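Local coordinates for Alpha/beta hydrolase (Streptomyces albidoflavus, PDB 6KSU), which probably acts as a cyclase of the penicillin-binding-protein type, closing non-ribosomal peptides into macrolactams by coupling residues of opposite chirality, at residues Val84-Thr89 against Ala252-Leu257; Ala126-Leu131 against Cys180-Val185; Val138-Glu143 against Tyr174-Tyr179; Asp145-Pro150 against Ala247-Ala252. All coordinates share one frame; numbering follows the deposited sequence.

Interaction 1 of 4, residues Val84-Thr89 against Ala252-Leu257; sequences VTKFLT and AAAGGL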
loop_
_atom_site.group_PDB
_atom_site.type_symbol
_atom_site.label_atom_id
_atom_site.label_comp_id
_atom_site.label_asym_id
_atom_site.label_seq_id
_atom_site.Cartn_x
_atom_site.Cartn_y
_atom_site.Cartn_z
ATOM N N VAL A 84 -3.224 2.521 1.868
ATOM C CA VAL A 84 -3.037 3.871 1.338
ATOM C C VAL A 84 -2.709 4.826 2.487
ATOM O O VAL A 84 -2.098 5.875 2.260
ATOM C CB VAL A 84 -4.266 4.328 0.487
ATOM C CG1 VAL A 84 -4.117 5.780 -0.028
ATOM C CG2 VAL A 84 -4.481 3.391 -0.727
ATOM N N THR A 85 -3.034 4.434 3.731
ATOM C CA THR A 85 -2.638 5.193 4.917
ATOM C C THR A 85 -1.142 5.525 4.927
ATOM O O THR A 85 -0.725 6.541 5.506
ATOM C CB THR A 85 -3.013 4.387 6.177
ATOM O OG1 THR A 85 -4.430 4.126 6.204
ATOM C CG2 THR A 85 -2.621 5.149 7.457
ATOM N N LYS A 86 -0.315 4.664 4.320
ATOM C CA LYS A 86 1.136 4.856 4.372
ATOM C C LYS A 86 1.557 6.138 3.669
ATOM O O LYS A 86 2.593 6.728 4.005
ATOM C CB LYS A 86 1.845 3.647 3.738
ATOM C CG LYS A 86 1.750 2.413 4.574
ATOM C CD LYS A 86 2.263 1.197 3.825
ATOM C CE LYS A 86 2.337 0.035 4.786
ATOM N NZ LYS A 86 0.993 -0.585 4.977
ATOM N N PHE A 87 0.786 6.573 2.679
ATOM C CA PHE A 87 1.113 7.824 2.009
ATOM C C PHE A 87 0.907 9.019 2.943
ATOM O O PHE A 87 1.671 9.980 2.895
ATOM C CB PHE A 87 0.288 7.918 0.726
ATOM C CG PHE A 87 0.330 9.253 0.035
ATOM C CD1 PHE A 87 1.454 9.664 -0.651
ATOM C CD2 PHE A 87 -0.799 10.052 0.001
ATOM C CE1 PHE A 87 1.486 10.887 -1.326
ATOM C CE2 PHE A 87 -0.779 11.275 -0.666
ATOM C CZ PHE A 87 0.372 11.692 -1.326
ATOM N N LEU A 88 -0.063 8.948 3.845
ATOM C CA LEU A 88 -0.269 10.071 4.758
ATOM C C LEU A 88 0.709 10.013 5.916
ATOM O O LEU A 88 1.241 11.050 6.337
ATOM C CB LEU A 88 -1.714 10.070 5.240
ATOM C CG LEU A 88 -2.481 10.263 3.930
ATOM C CD1 LEU A 88 -3.378 9.074 3.624
ATOM C CD2 LEU A 88 -3.243 11.554 3.938
ATOM N N THR A 89 0.983 8.803 6.405
ATOM C CA THR A 89 2.036 8.613 7.392
ATOM C C THR A 89 3.377 9.097 6.854
ATOM O O THR A 89 4.134 9.784 7.557
ATOM C CB THR A 89 2.107 7.139 7.789
ATOM O OG1 THR A 89 1.013 6.863 8.663
ATOM C CG2 THR A 89 3.447 6.832 8.513
ATOM N N ALA A 252 -2.527 0.743 12.915
ATOM C CA ALA A 252 -3.103 2.053 12.600
ATOM C C ALA A 252 -2.215 2.903 11.697
ATOM O O ALA A 252 -2.684 3.429 10.680
ATOM C CB ALA A 252 -3.406 2.812 13.894
ATOM N N ALA A 253 -0.937 3.092 12.071
ATOM C CA ALA A 253 -0.055 3.937 11.266
ATOM C C ALA A 253 0.236 3.330 9.897
ATOM O O ALA A 253 0.757 4.027 9.011
ATOM C CB ALA A 253 1.272 4.210 12.007
ATOM N N ALA A 254 -0.065 2.049 9.710
ATOM C CA ALA A 254 0.133 1.397 8.426
ATOM C C ALA A 254 -1.157 1.241 7.619
ATOM O O ALA A 254 -1.083 1.160 6.391
ATOM C CB ALA A 254 0.790 0.018 8.631
ATOM N N GLY A 255 -2.333 1.218 8.257
ATOM C CA GLY A 255 -3.556 0.982 7.495
ATOM C C GLY A 255 -4.875 1.472 8.074
ATOM O O GLY A 255 -5.935 1.180 7.508
ATOM N N GLY A 256 -4.846 2.206 9.179
ATOM C CA GLY A 256 -6.059 2.495 9.917
ATOM C C GLY A 256 -6.809 3.778 9.612
ATOM O O GLY A 256 -7.768 4.075 10.328
ATOM N N LEU A 257 -6.402 4.555 8.606
ATOM C CA LEU A 257 -7.089 5.786 8.249
ATOM C C LEU A 257 -8.344 5.522 7.423
ATOM O O LEU A 257 -8.424 4.570 6.637
ATOM C CB LEU A 257 -6.179 6.719 7.462
ATOM C CG LEU A 257 -5.575 7.813 8.319
ATOM C CD1 LEU A 257 -4.462 8.517 7.560
ATOM C CD2 LEU A 257 -6.675 8.778 8.773
#
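The first turn of helix 85-98 comes up against the short helix 252-255 with the CA atoms of Thr85 and Gly255 5.0 Å apart, near enough for side chains of one to bond the backbone of the other. Thr85 is the knob, set among Ala252, Ala253, Ala254 and Gly255. Its CG2 pushes toward Leu257 CD1 (3.8 Å), while OG1 takes the N-H of Leu257 at 3.1 Å (153°) and is also bonded to Gly82 O. One turn on, Thr89 OG1 donates to Ala253 O at 2.9 Å, using an in-plane lone pair of the carbonyl oxygen; Trp194 NE1 is its second partner. Ser83 and Lys86 fit the SxxK pattern of serine beta-lactamases and penicillin-binding proteins, in which serine and lysine open this helix, so the contact probably borders the active site. The Lys86 chain runs extended to CE and then bends at chi4 (80°). That turn brings NZ to 3.1 Å from Ala254 O, approached from above the carbonyl plane, and NZ is also bonded to Asn176 OD1. On the flank, Leu88 CB rests 3.9 Å from Leu257 CD1.

Interaction 2 of 4, residues Ala126-Leu131 against Cys180-Val185; sequences ATVRQL and CLLGAV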
loop_
_atom_site.group_PDB
_atom_site.type_symbol
_atom_site.label_atom_id
_atom_site.label_comp_id
_atom_site.label_asym_id
_atom_site.label_seq_id
_atom_site.Cartn_x
_atom_site.Cartn_y
_atom_site.Cartn_z
ATOM N N ALA A 126 18.779 0.486 11.355
ATOM C CA ALA A 126 17.985 0.916 10.213
ATOM C C ALA A 126 17.579 2.385 10.372
ATOM O O ALA A 126 17.692 2.968 11.449
ATOM C CB ALA A 126 16.756 0.017 10.037
ATOM N N THR A 127 17.087 2.985 9.284
ATOM C CA THR A 127 16.774 4.406 9.242
ATOM C C THR A 127 15.326 4.682 8.835
ATOM O O THR A 127 14.673 3.900 8.130
ATOM C CB THR A 127 17.715 5.127 8.285
ATOM O OG1 THR A 127 17.522 4.641 6.954
ATOM C CG2 THR A 127 19.185 4.885 8.713
ATOM N N VAL A 128 14.838 5.841 9.277
ATOM C CA VAL A 128 13.564 6.364 8.783
ATOM C C VAL A 128 13.495 6.286 7.255
ATOM O O VAL A 128 12.487 5.854 6.687
ATOM C CB VAL A 128 13.351 7.803 9.303
ATOM C CG1 VAL A 128 12.152 8.466 8.626
ATOM C CG2 VAL A 128 13.166 7.788 10.811
ATOM N N ARG A 129 14.572 6.665 6.562
ATOM C CA ARG A 129 14.543 6.588 5.102
ATOM C C ARG A 129 14.305 5.160 4.609
ATOM O O ARG A 129 13.566 4.944 3.638
ATOM C CB ARG A 129 15.843 7.126 4.508
ATOM C CG ARG A 129 15.772 7.320 2.990
ATOM C CD ARG A 129 17.154 7.470 2.364
ATOM N NE ARG A 129 17.848 8.646 2.894
ATOM C CZ ARG A 129 17.502 9.911 2.639
ATOM N NH1 ARG A 129 16.464 10.187 1.851
ATOM N NH2 ARG A 129 18.203 10.908 3.169
ATOM N N GLN A 130 14.943 4.173 5.253
ATOM C CA GLN A 130 14.718 2.786 4.870
ATOM C C GLN A 130 13.318 2.323 5.232
ATOM O O GLN A 130 12.737 1.512 4.510
ATOM C CB GLN A 130 15.746 1.874 5.536
ATOM C CG GLN A 130 17.190 2.163 5.132
ATOM C CD GLN A 130 18.193 1.518 6.072
ATOM O OE1 GLN A 130 17.878 1.229 7.225
ATOM N NE2 GLN A 130 19.413 1.303 5.589
ATOM N N LEU A 131 12.792 2.768 6.377
ATOM C CA LEU A 131 11.434 2.393 6.747
ATOM C C LEU A 131 10.439 2.891 5.702
ATOM O O LEU A 131 9.647 2.108 5.163
ATOM C CB LEU A 131 11.085 2.929 8.136
ATOM C CG LEU A 131 11.804 2.320 9.350
ATOM C CD1 LEU A 131 11.329 3.049 10.596
ATOM C CD2 LEU A 131 11.541 0.855 9.494
ATOM N N CYS A 180 4.405 0.855 11.162
ATOM C CA CYS A 180 4.020 0.979 12.561
ATOM C C CYS A 180 5.176 1.511 13.395
ATOM O O CYS A 180 4.966 2.276 14.344
ATOM C CB CYS A 180 3.526 -0.363 13.082
ATOM S SG CYS A 180 2.067 -0.964 12.173
ATOM N N LEU A 181 6.411 1.144 13.036
ATOM C CA LEU A 181 7.574 1.763 13.669
ATOM C C LEU A 181 7.672 3.240 13.328
ATOM O O LEU A 181 8.157 4.033 14.143
ATOM C CB LEU A 181 8.859 1.052 13.246
ATOM C CG LEU A 181 9.129 -0.304 13.877
ATOM C CD1 LEU A 181 10.289 -1.000 13.161
ATOM C CD2 LEU A 181 9.412 -0.132 15.365
ATOM N N LEU A 182 7.223 3.636 12.134
ATOM C CA LEU A 182 7.201 5.058 11.828
ATOM C C LEU A 182 6.242 5.801 12.757
ATOM O O LEU A 182 6.480 6.970 13.092
ATOM C CB LEU A 182 6.846 5.262 10.358
ATOM C CG LEU A 182 7.996 5.004 9.372
ATOM C CD1 LEU A 182 7.531 4.952 7.915
ATOM C CD2 LEU A 182 9.094 6.070 9.559
ATOM N N GLY A 183 5.177 5.131 13.209
ATOM C CA GLY A 183 4.322 5.720 14.225
ATOM C C GLY A 183 5.055 5.951 15.537
ATOM O O GLY A 183 4.887 6.988 16.186
ATOM N N ALA A 184 5.876 4.989 15.949
ATOM C CA ALA A 184 6.677 5.197 17.151
ATOM C C ALA A 184 7.673 6.338 16.950
ATOM O O ALA A 184 7.873 7.169 17.843
ATOM C CB ALA A 184 7.377 3.894 17.533
ATOM N N VAL A 185 8.252 6.435 15.754
ATOM C CA VAL A 185 9.190 7.515 15.459
ATOM C C VAL A 185 8.501 8.869 15.557
ATOM O O VAL A 185 8.984 9.778 16.241
ATOM C CB VAL A 185 9.818 7.311 14.073
ATOM C CG1 VAL A 185 10.447 8.622 13.575
ATOM C CG2 VAL A 185 10.825 6.190 14.127
#
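Neither rings nor other flat groups meet where Val128 and Leu131 pack on Leu181, Leu182 and Val185; this interface is built from branched aliphatic side chains. Leu131 and Leu182 form its middle, running past one another in opposite directions. CB and CD1 of Leu131 both bear on Leu182, and CD1 comes within 3.9 Å of Leu182 CD2. The same Leu131 methyl also reaches Leu181 CB, at 4.1 Å. Val128 spans Leu182 and Val185, about one turn apart on helix 176-189, one branch to each. Its CG1, swung to the far side of CB from the backbone N (chi1 171°), meets Leu182 CD2 at 4.0 Å, and CG2 meets Val185 CG1 at an equal 4.0 Å. Val93 of helix 85-98 lies against both Val128 and Leu182, and Leu108 against Leu131 and Val185, so the patch is one corner of a larger apolar core among helices. The N-terminal end of helix 128-132 is capped by Thr127 and Gln130: Gln130 N gives its hydrogen to Thr127 OG1 at 3.1 Å, and Thr127 N bonds Gln130 OE1 at 2.8 Å from above the amide carbonyl plane. This reciprocal pair is a capping box, starting a short helix within the helical part of the beta-lactamase-type fold.

Interaction 3 of 4, residues Val138-Glu143 against Tyr174-Tyr179; sequences VVDSIE and YSNTGY
Asp140 and Asn176 meet at the start of helix 176-189, where Tyr174, Ser175 and Asn176 have the form of the (S/Y)xN motif of penicillin-binding proteins and probably line the active site. Asn176 OD1 bonds Lys86 NZ, and Tyr174 OH makes weak bonds to Ser83 and Lys86. The loop 138-143 lies over the helix N terminus and meets its first N-H groups. Asp140 CG stands trans to the backbone N (chi1 180°), which carries OD1 onto Asn176 N at 3.1 Å, with an almost straight N-H bond (178°) pointing nearly straight down the C-O bond of the carboxylate. The carboxylate and the Asn176 amide lie side by side, their planes 39° apart. The other oxygen, OD2, makes a salt bridge to Arg466 of the C-terminal barrel, so this aspartate ties barrel and helix start together. Asp140 O is gripped twice by Thr177, by OG1 at 2.6 Å and by N at 3.1 Å, both from one face of the carbonyl plane. Ser175 is the N-cap: OG accepts from Gly178 N at 2.7 Å and donates to Val139 O, also at 2.7 Å. One water donates to both Val138 O and Tyr174 O. Away from these polar bonds, Thr177 CG2 touches Ile142 CD1 (4.0 Å) and Val138 CG1 (4.1 Å).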
loop_
_atom_site.group_PDB
_atom_site.type_symbol
_atom_site.label_atom_id
_atom_site.label_comp_id
_atom_site.label_asym_id
_atom_site.label_seq_id
_atom_site.Cartn_x
_atom_site.Cartn_y
_atom_site.Cartn_z
ATOM N N VAL A 138 12.667 -5.187 7.888
ATOM C CA VAL A 138 11.636 -5.555 8.851
ATOM C C VAL A 138 10.676 -6.552 8.208
ATOM O O VAL A 138 10.307 -6.422 7.033
ATOM C CB VAL A 138 10.897 -4.296 9.349
ATOM C CG1 VAL A 138 10.220 -4.578 10.675
ATOM C CG2 VAL A 138 11.866 -3.105 9.479
ATOM N N VAL A 139 10.267 -7.556 8.980
ATOM C CA VAL A 139 9.241 -8.494 8.540
ATOM C C VAL A 139 7.919 -7.750 8.312
ATOM O O VAL A 139 7.746 -6.605 8.746
ATOM C CB VAL A 139 9.058 -9.638 9.555
ATOM C CG1 VAL A 139 10.330 -10.480 9.658
ATOM C CG2 VAL A 139 8.696 -9.078 10.911
ATOM N N ASP A 140 6.972 -8.405 7.653
ATOM C CA ASP A 140 5.732 -7.730 7.286
ATOM C C ASP A 140 4.789 -7.585 8.484
ATOM O O ASP A 140 4.356 -6.473 8.800
ATOM C CB ASP A 140 5.068 -8.469 6.121
ATOM C CG ASP A 140 3.750 -7.817 5.676
ATOM O OD1 ASP A 140 3.507 -6.627 6.001
ATOM O OD2 ASP A 140 2.955 -8.502 4.996
ATOM N N SER A 141 4.510 -8.674 9.199
ATOM C CA SER A 141 3.530 -8.678 10.278
ATOM C C SER A 141 4.122 -9.271 11.544
ATOM O O SER A 141 4.783 -10.313 11.500
ATOM C CB SER A 141 2.292 -9.487 9.888
ATOM O OG SER A 141 1.874 -9.130 8.586
ATOM N N ILE A 142 3.846 -8.614 12.674
ATOM C CA ILE A 142 4.263 -9.045 14.006
ATOM C C ILE A 142 3.058 -8.950 14.938
ATOM O O ILE A 142 2.425 -7.892 15.024
ATOM C CB ILE A 142 5.418 -8.179 14.548
ATOM C CG1 ILE A 142 6.741 -8.571 13.906
ATOM C CG2 ILE A 142 5.530 -8.299 16.052
ATOM C CD1 ILE A 142 7.891 -7.700 14.352
ATOM N N GLU A 143 2.744 -10.049 15.635
ATOM C CA GLU A 143 1.701 -10.048 16.660
ATOM C C GLU A 143 1.950 -8.956 17.688
ATOM O O GLU A 143 2.921 -9.020 18.449
ATOM C CB GLU A 143 1.624 -11.404 17.369
ATOM C CG GLU A 143 0.411 -11.630 18.313
ATOM C CD GLU A 143 0.489 -10.904 19.680
ATOM O OE1 GLU A 143 1.064 -11.458 20.655
ATOM O OE2 GLU A 143 -0.088 -9.800 19.796
ATOM N N TYR A 174 8.049 -5.352 1.453
ATOM C CA TYR A 174 6.932 -4.572 1.970
ATOM C C TYR A 174 6.658 -4.946 3.421
ATOM O O TYR A 174 6.699 -6.121 3.789
ATOM C CB TYR A 174 5.700 -4.817 1.111
ATOM C CG TYR A 174 4.546 -3.876 1.340
ATOM C CD1 TYR A 174 4.267 -2.846 0.431
ATOM C CD2 TYR A 174 3.706 -4.024 2.438
ATOM C CE1 TYR A 174 3.177 -1.985 0.616
ATOM C CE2 TYR A 174 2.600 -3.153 2.626
ATOM C CZ TYR A 174 2.354 -2.143 1.713
ATOM O OH TYR A 174 1.282 -1.300 1.894
ATOM N N SER A 175 6.378 -3.941 4.249
ATOM C CA SER A 175 6.318 -4.162 5.694
ATOM C C SER A 175 5.311 -3.194 6.315
ATOM O O SER A 175 5.551 -1.989 6.361
ATOM C CB SER A 175 7.712 -4.000 6.321
ATOM O OG SER A 175 7.654 -4.063 7.734
ATOM N N ASN A 176 4.172 -3.721 6.765
ATOM C CA ASN A 176 3.264 -2.928 7.580
ATOM C C ASN A 176 3.923 -2.542 8.892
ATOM O O ASN A 176 3.734 -1.429 9.400
ATOM C CB ASN A 176 1.976 -3.724 7.840
ATOM C CG ASN A 176 1.131 -3.894 6.594
ATOM O OD1 ASN A 176 0.842 -2.925 5.905
ATOM N ND2 ASN A 176 0.755 -5.129 6.285
ATOM N N THR A 177 4.683 -3.473 9.464
ATOM C CA THR A 177 5.367 -3.232 10.726
ATOM C C THR A 177 6.382 -2.109 10.599
ATOM O O THR A 177 6.566 -1.315 11.531
ATOM C CB THR A 177 6.042 -4.526 11.171
ATOM O OG1 THR A 177 5.067 -5.578 11.154
ATOM C CG2 THR A 177 6.640 -4.383 12.569
ATOM N N GLY A 178 7.051 -2.024 9.451
ATOM C CA GLY A 178 7.947 -0.906 9.230
ATOM C C GLY A 178 7.243 0.427 9.402
ATOM O O GLY A 178 7.798 1.371 9.979
ATOM N N TYR A 179 5.998 0.515 8.943
ATOM C CA TYR A 179 5.311 1.782 9.088
ATOM C C TYR A 179 4.748 1.953 10.487
ATOM O O TYR A 179 4.684 3.080 10.982
ATOM C CB TYR A 179 4.240 1.926 8.016
ATOM C CG TYR A 179 4.779 2.651 6.798
ATOM C CD1 TYR A 179 4.346 3.939 6.479
ATOM C CD2 TYR A 179 5.745 2.057 5.981
ATOM C CE1 TYR A 179 4.840 4.604 5.373
ATOM C CE2 TYR A 179 6.253 2.728 4.866
ATOM C CZ TYR A 179 5.784 3.999 4.573
ATOM O OH TYR A 179 6.261 4.670 3.483
HETATM O O HOH W 1 8.839 -7.564 4.965
HETATM O O HOH W 2 0.222 -6.776 8.525
#

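Interaction 4 of 4, residues Asp145-Pro150 against Ala247-Ala252; sequences DEMRGP and ASLSLA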
loop_
_atom_site.group_PDB
_atom_site.type_symbol
_atom_site.label_atom_id
_atom_site.label_comp_id
_atom_site.label_asym_id
_atom_site.label_seq_id
_atom_site.Cartn_x
_atom_site.Cartn_y
_atom_site.Cartn_z
ATOM N N ASP A 145 -1.282 -7.739 19.224
ATOM C CA ASP A 145 -2.646 -7.553 19.697
ATOM C C ASP A 145 -2.691 -7.170 21.163
ATOM O O ASP A 145 -3.777 -6.946 21.713
ATOM C CB ASP A 145 -3.452 -8.822 19.438
ATOM C CG ASP A 145 -3.603 -9.111 17.959
ATOM O OD1 ASP A 145 -3.746 -8.140 17.181
ATOM O OD2 ASP A 145 -3.576 -10.299 17.574
ATOM N N GLU A 146 -1.525 -7.062 21.786
ATOM C CA GLU A 146 -1.365 -6.650 23.166
ATOM C C GLU A 146 -1.360 -5.122 23.335
ATOM O O GLU A 146 -1.346 -4.645 24.476
ATOM C CB GLU A 146 -0.076 -7.309 23.695
ATOM C CG GLU A 146 -0.241 -8.823 24.074
ATOM C CD GLU A 146 0.464 -9.849 23.144
ATOM O OE1 GLU A 146 1.515 -9.541 22.544
ATOM O OE2 GLU A 146 -0.027 -11.000 23.032
ATOM N N MET A 147 -1.426 -4.347 22.242
ATOM C CA MET A 147 -1.444 -2.884 22.311
ATOM C C MET A 147 -2.833 -2.365 22.645
ATOM O O MET A 147 -3.819 -2.761 22.015
ATOM C CB MET A 147 -0.999 -2.266 20.981
ATOM C CG MET A 147 -1.104 -0.728 20.922
ATOM S SD MET A 147 -0.318 0.014 19.458
ATOM C CE MET A 147 -0.893 1.718 19.550
ATOM N N ARG A 148 -2.906 -1.429 23.573
ATOM C CA ARG A 148 -4.239 -0.947 23.919
ATOM C C ARG A 148 -4.390 0.565 23.863
ATOM O O ARG A 148 -5.445 1.049 23.454
ATOM C CB ARG A 148 -4.628 -1.450 25.310
ATOM C CG ARG A 148 -5.660 -2.564 25.267
ATOM C CD ARG A 148 -5.698 -3.344 26.565
ATOM N NE ARG A 148 -6.318 -4.653 26.385
ATOM C CZ ARG A 148 -5.642 -5.789 26.263
ATOM N NH1 ARG A 148 -4.315 -5.783 26.301
ATOM N NH2 ARG A 148 -6.296 -6.934 26.101
ATOM N N GLY A 149 -3.379 1.324 24.266
ATOM C CA GLY A 149 -3.485 2.767 24.261
ATOM C C GLY A 149 -3.058 3.350 22.931
ATOM O O GLY A 149 -2.818 2.617 21.965
ATOM N N PRO A 150 -2.965 4.686 22.851
ATOM C CA PRO A 150 -2.458 5.328 21.624
ATOM C C PRO A 150 -0.943 5.311 21.459
ATOM O O PRO A 150 -0.465 5.705 20.390
ATOM C CB PRO A 150 -2.963 6.779 21.749
ATOM C CG PRO A 150 -3.092 6.999 23.218
ATOM C CD PRO A 150 -3.540 5.667 23.790
ATOM N N ALA A 247 -9.434 -5.774 12.302
ATOM C CA ALA A 247 -8.211 -5.033 12.032
ATOM C C ALA A 247 -7.595 -4.671 13.372
ATOM O O ALA A 247 -8.213 -3.955 14.168
ATOM C CB ALA A 247 -8.489 -3.785 11.191
ATOM N N SER A 248 -6.404 -5.198 13.637
ATOM C CA SER A 248 -5.776 -4.964 14.924
ATOM C C SER A 248 -5.464 -3.480 15.102
ATOM O O SER A 248 -5.205 -2.753 14.141
ATOM C CB SER A 248 -4.509 -5.806 15.064
ATOM O OG SER A 248 -3.366 -5.101 14.620
ATOM N N LEU A 249 -5.512 -3.038 16.361
ATOM C CA LEU A 249 -5.250 -1.643 16.692
ATOM C C LEU A 249 -3.853 -1.213 16.254
ATOM O O LEU A 249 -3.673 -0.106 15.733
ATOM C CB LEU A 249 -5.425 -1.435 18.197
ATOM C CG LEU A 249 -5.059 -0.019 18.646
ATOM C CD1 LEU A 249 -6.133 0.958 18.143
ATOM C CD2 LEU A 249 -4.857 0.087 20.160
ATOM N N SER A 250 -2.858 -2.079 16.444
ATOM C CA SER A 250 -1.466 -1.734 16.165
ATOM C C SER A 250 -1.191 -1.452 14.692
ATOM O O SER A 250 -0.147 -0.878 14.379
ATOM C CB SER A 250 -0.556 -2.860 16.647
ATOM O OG SER A 250 -1.040 -4.100 16.172
ATOM N N LEU A 251 -2.086 -1.826 13.782
ATOM C CA LEU A 251 -1.835 -1.557 12.369
ATOM C C LEU A 251 -2.091 -0.104 11.970
ATOM O O LEU A 251 -1.814 0.256 10.817
ATOM C CB LEU A 251 -2.677 -2.500 11.500
ATOM C CG LEU A 251 -2.079 -3.916 11.425
ATOM C CD1 LEU A 251 -3.137 -5.032 11.340
ATOM C CD2 LEU A 251 -1.071 -4.015 10.278
ATOM N N ALA A 252 -2.527 0.743 12.915
ATOM C CA ALA A 252 -3.103 2.053 12.600
ATOM C C ALA A 252 -2.215 2.903 11.697
ATOM O O ALA A 252 -2.684 3.429 10.680
ATOM C CB ALA A 252 -3.406 2.812 13.894
#
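Ser250 OG, on the residue against which the Met147 sulfur packs, is held by Ser248 OG at 3.0 Å and more weakly by Tyr144 O. Both serines belong to the single 3-10 turn 249-251 and its approach, which leads directly into helix 252-255 of the beta-lactamase-type domain, and the loop 145-150 runs past that turn. Leu249 is the main apolar side chain sent toward the loop. With its CG pointing away from the backbone N (chi1 175°), the side chain reaches out far enough to bring CD2 close to three successive carbonyl oxygens, Arg148 O at 3.5 Å, Met147 O at 3.6 Å and Gly149 O at 3.7 Å. The methyl thus sits against the backbone itself, a van der Waals contact with polar atoms. Met147 comes from the other segment as a fully extended chain and crosses Leu249 at about a right angle, CG lying 3.9 Å from Leu249 CD2. Trp195 of helix 194-206 packs on both Met147 and Leu249, closing this apolar cluster from the helical side. Toward the solvent-exposed end of the loop, Asp145 brings one carboxylate oxygen, OD1, to 3.2 Å from Ser248 CB, a contact with a carbon and not a hydrogen bond. The Met147 sulfur, SD, comes to rest 3.9 Å from Ser250 CA and 4.0 Å from Ser250 CB.

In the fold
From the N terminus, the chain enters helix 85-98, and residues 252-257 come back to the start of that helix, so interaction 1 closes the longest loop and encloses the other three. Within that span, 126-131 pairs with 180-185 in interaction 2, and interaction 3 is nested inside it, joining 138-143 to 174-179 at the beginning of the same helix, 176-189. Interaction 4 starts within both loops, at 145-150, but ends beyond them at 247-252, so it crosses interactions 2 and 3; it shares Ala252 with interaction 1. Helix 176-189 is the common centre: Gly183 meets Ala253 of interaction 1, and Cys180 packs on Ala254 and on Leu251 of interaction 4.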